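Long-range contact in putative uncharacterized protein (Wolbachia pipientis, PDB 3F4S), which is a DsbA-type thiol oxidoreductase of the thioredoxin fold that probably introduces disulfide bonds into partner proteins: residues 40-45 with 74-79. The protein carries 1 engineered substitution. Numbering follows the deposited sequence.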
loop_
_atom_site.group_PDB
_atom_site.type_symbol
_atom_site.label_atom_id
_atom_site.label_comp_id
_atom_site.label_asym_id
_atom_site.label_seq_id
_atom_site.Cartn_x
_atom_site.Cartn_y
_atom_site.Cartn_z
ATOM N N PRO A 40 5.738 -17.230 0.186
ATOM C CA PRO A 40 4.638 -18.086 -0.274
ATOM C C PRO A 40 3.351 -17.313 -0.558
ATOM O O PRO A 40 2.639 -17.674 -1.498
ATOM C CB PRO A 40 4.421 -19.046 0.901
ATOM C CG PRO A 40 5.690 -19.038 1.644
ATOM C CD PRO A 40 6.298 -17.685 1.468
ATOM N N ILE A 41 3.057 -16.276 0.231
ATOM C CA ILE A 41 1.795 -15.554 0.111
ATOM C C ILE A 41 2.037 -14.130 -0.369
ATOM O O ILE A 41 3.076 -13.541 -0.077
ATOM C CB ILE A 41 1.031 -15.526 1.459
ATOM C CG1 ILE A 41 0.792 -16.957 1.954
ATOM C CG2 ILE A 41 -0.286 -14.749 1.342
ATOM C CD1 ILE A 41 0.095 -17.850 0.939
ATOM N N LEU A 42 1.074 -13.590 -1.111
ATOM C CA LEU A 42 1.144 -12.225 -1.622
ATOM C C LEU A 42 -0.051 -11.413 -1.139
ATOM O O LEU A 42 -1.191 -11.861 -1.246
ATOM C CB LEU A 42 1.149 -12.233 -3.151
ATOM C CG LEU A 42 0.940 -10.873 -3.828
ATOM C CD1 LEU A 42 2.039 -9.905 -3.422
ATOM C CD2 LEU A 42 0.884 -11.025 -5.348
ATOM N N MET A 43 0.209 -10.217 -0.620
ATOM C CA MET A 43 -0.851 -9.262 -0.316
ATOM C C MET A 43 -0.616 -7.977 -1.095
ATOM O O MET A 43 0.455 -7.378 -1.007
ATOM C CB MET A 43 -0.919 -8.939 1.180
ATOM C CG MET A 43 -1.777 -7.704 1.496
ATOM S SD MET A 43 -1.818 -7.274 3.244
ATOM C CE MET A 43 -2.798 -8.617 3.899
ATOM N N ILE A 44 -1.621 -7.565 -1.862
ATOM C CA ILE A 44 -1.607 -6.270 -2.527
ATOM C C ILE A 44 -2.677 -5.421 -1.870
ATOM O O ILE A 44 -3.820 -5.845 -1.761
ATOM C CB ILE A 44 -1.915 -6.403 -4.034
ATOM C CG1 ILE A 44 -0.819 -7.218 -4.728
ATOM C CG2 ILE A 44 -2.068 -5.020 -4.689
ATOM C CD1 ILE A 44 -1.170 -7.653 -6.148
ATOM N N GLU A 45 -2.295 -4.241 -1.402
ATOM C CA GLU A 45 -3.236 -3.325 -0.781
ATOM C C GLU A 45 -3.337 -2.048 -1.606
ATOM O O GLU A 45 -2.315 -1.457 -1.964
ATOM C CB GLU A 45 -2.784 -2.965 0.641
ATOM C CG GLU A 45 -3.645 -1.879 1.267
ATOM C CD GLU A 45 -3.166 -1.429 2.651
ATOM O OE1 GLU A 45 -2.213 -2.029 3.202
ATOM O OE2 GLU A 45 -3.752 -0.468 3.193
ATOM N N LYS A 74 6.729 -15.046 5.453
ATOM C CA LYS A 74 5.567 -15.805 5.005
ATOM C C LYS A 74 4.836 -15.111 3.867
ATOM O O LYS A 74 4.197 -15.762 3.046
ATOM C CB LYS A 74 4.597 -16.072 6.162
ATOM C CG LYS A 74 5.100 -17.112 7.160
ATOM C CD LYS A 74 4.084 -17.342 8.266
ATOM C CE LYS A 74 4.550 -18.423 9.225
ATOM N NZ LYS A 74 3.484 -18.786 10.199
ATOM N N MET A 75 4.933 -13.788 3.823
ATOM C CA MET A 75 4.095 -13.003 2.924
ATOM C C MET A 75 4.827 -11.794 2.358
ATOM O O MET A 75 5.502 -11.065 3.090
ATOM C CB MET A 75 2.834 -12.542 3.664
ATOM C CG MET A 75 1.818 -11.798 2.801
ATOM S SD MET A 75 0.285 -11.468 3.698
ATOM C CE MET A 75 0.753 -10.010 4.634
ATOM N N LEU A 76 4.683 -11.601 1.048
ATOM C CA LEU A 76 5.174 -10.415 0.355
ATOM C C LEU A 76 4.073 -9.358 0.334
ATOM O O LEU A 76 2.937 -9.652 -0.034
ATOM C CB LEU A 76 5.571 -10.775 -1.077
ATOM C CG LEU A 76 5.936 -9.628 -2.024
ATOM C CD1 LEU A 76 7.130 -8.858 -1.492
ATOM C CD2 LEU A 76 6.212 -10.146 -3.441
ATOM N N TYR A 77 4.409 -8.131 0.721
ATOM C CA TYR A 77 3.425 -7.050 0.802
ATOM C C TYR A 77 3.698 -5.969 -0.236
ATOM O O TYR A 77 4.802 -5.417 -0.301
ATOM C CB TYR A 77 3.432 -6.452 2.210
ATOM C CG TYR A 77 2.602 -5.207 2.403
ATOM C CD1 TYR A 77 1.215 -5.271 2.455
ATOM C CD2 TYR A 77 3.210 -3.964 2.577
ATOM C CE1 TYR A 77 0.451 -4.128 2.655
ATOM C CE2 TYR A 77 2.457 -2.816 2.769
ATOM C CZ TYR A 77 1.078 -2.900 2.812
ATOM O OH TYR A 77 0.327 -1.762 3.021
ATOM N N ILE A 78 2.682 -5.671 -1.042
ATOM C CA ILE A 78 2.779 -4.643 -2.066
ATOM C C ILE A 78 1.686 -3.604 -1.870
ATOM O O ILE A 78 0.502 -3.888 -2.074
ATOM C CB ILE A 78 2.646 -5.238 -3.478
ATOM C CG1 ILE A 78 3.734 -6.287 -3.717
ATOM C CG2 ILE A 78 2.690 -4.129 -4.527
ATOM C CD1 ILE A 78 3.719 -6.902 -5.110
ATOM N N PHE A 79 2.091 -2.401 -1.470
ATOM C CA PHE A 79 1.170 -1.291 -1.272
ATOM C C PHE A 79 1.107 -0.486 -2.559
ATOM O O PHE A 79 2.147 -0.123 -3.119
ATOM C CB PHE A 79 1.658 -0.389 -0.136
ATOM C CG PHE A 79 0.732 0.759 0.167
ATOM C CD1 PHE A 79 -0.497 0.531 0.763
ATOM C CD2 PHE A 79 1.087 2.061 -0.144
ATOM C CE1 PHE A 79 -1.357 1.576 1.045
ATOM C CE2 PHE A 79 0.231 3.118 0.136
ATOM C CZ PHE A 79 -0.997 2.872 0.733
#
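Glu45 reaches across to the next strand and overlaps the outer end of the Tyr77 ring, its OE1 accepting a short hydrogen bond of 2.6 Å from Tyr77 OH. CG of both residues is anti to the backbone N, and the glutamate continues extended beyond it, which brings carboxylate and phenol to the same height above the sheet. OE1 lies in the plane of the ring at its edge, whereas the hydroxyl meets OE1 from above the carboxylate plane. The other carboxylate oxygen, OE2, is hydrogen-bonded to His58 NE2, and the same group turns almost perpendicular to the Phe79 ring, with Glu45 CD 3.8 Å from Phe79 CD1 at the ring edge.

One pair of residues earlier on the same face as Glu45, Met43 lays its sulfur against the edge of the same tyrosine, Met43 SD to Tyr77 CD1 3.7 Å, a Met-aromatic contact. With Met75 bent at chi3 (81°), its CE lies 3.9 Å from Met43 CE. Helices 62-70 and 199-216 cover Met75, and helix 199-216 also covers Ile41, while Met43 touches Ile177 of strand 174-179. On the reverse face Leu42 CD1 packs on Ile78 CD1 at 3.8 Å and also touches Leu76, while Ile44 lies alongside Ile78.

Strands 41-45 and 75-79 are parallel neighbours in the central sheet of the thioredoxin fold, joined by a helical beta-alpha-beta crossover. Five backbone hydrogen bonds link residues 41-45 to 74-78, that from Met43 N to Leu76 O measuring 2.8 Å and nearly straight at 175°. With tyrosine and histidine each holding one oxygen, the buried carboxylate is fixed in rotation; it lies near, without touching, the Cys51-Cys54 disulfide, consistent with a polar group held in a set orientation beside the redox site.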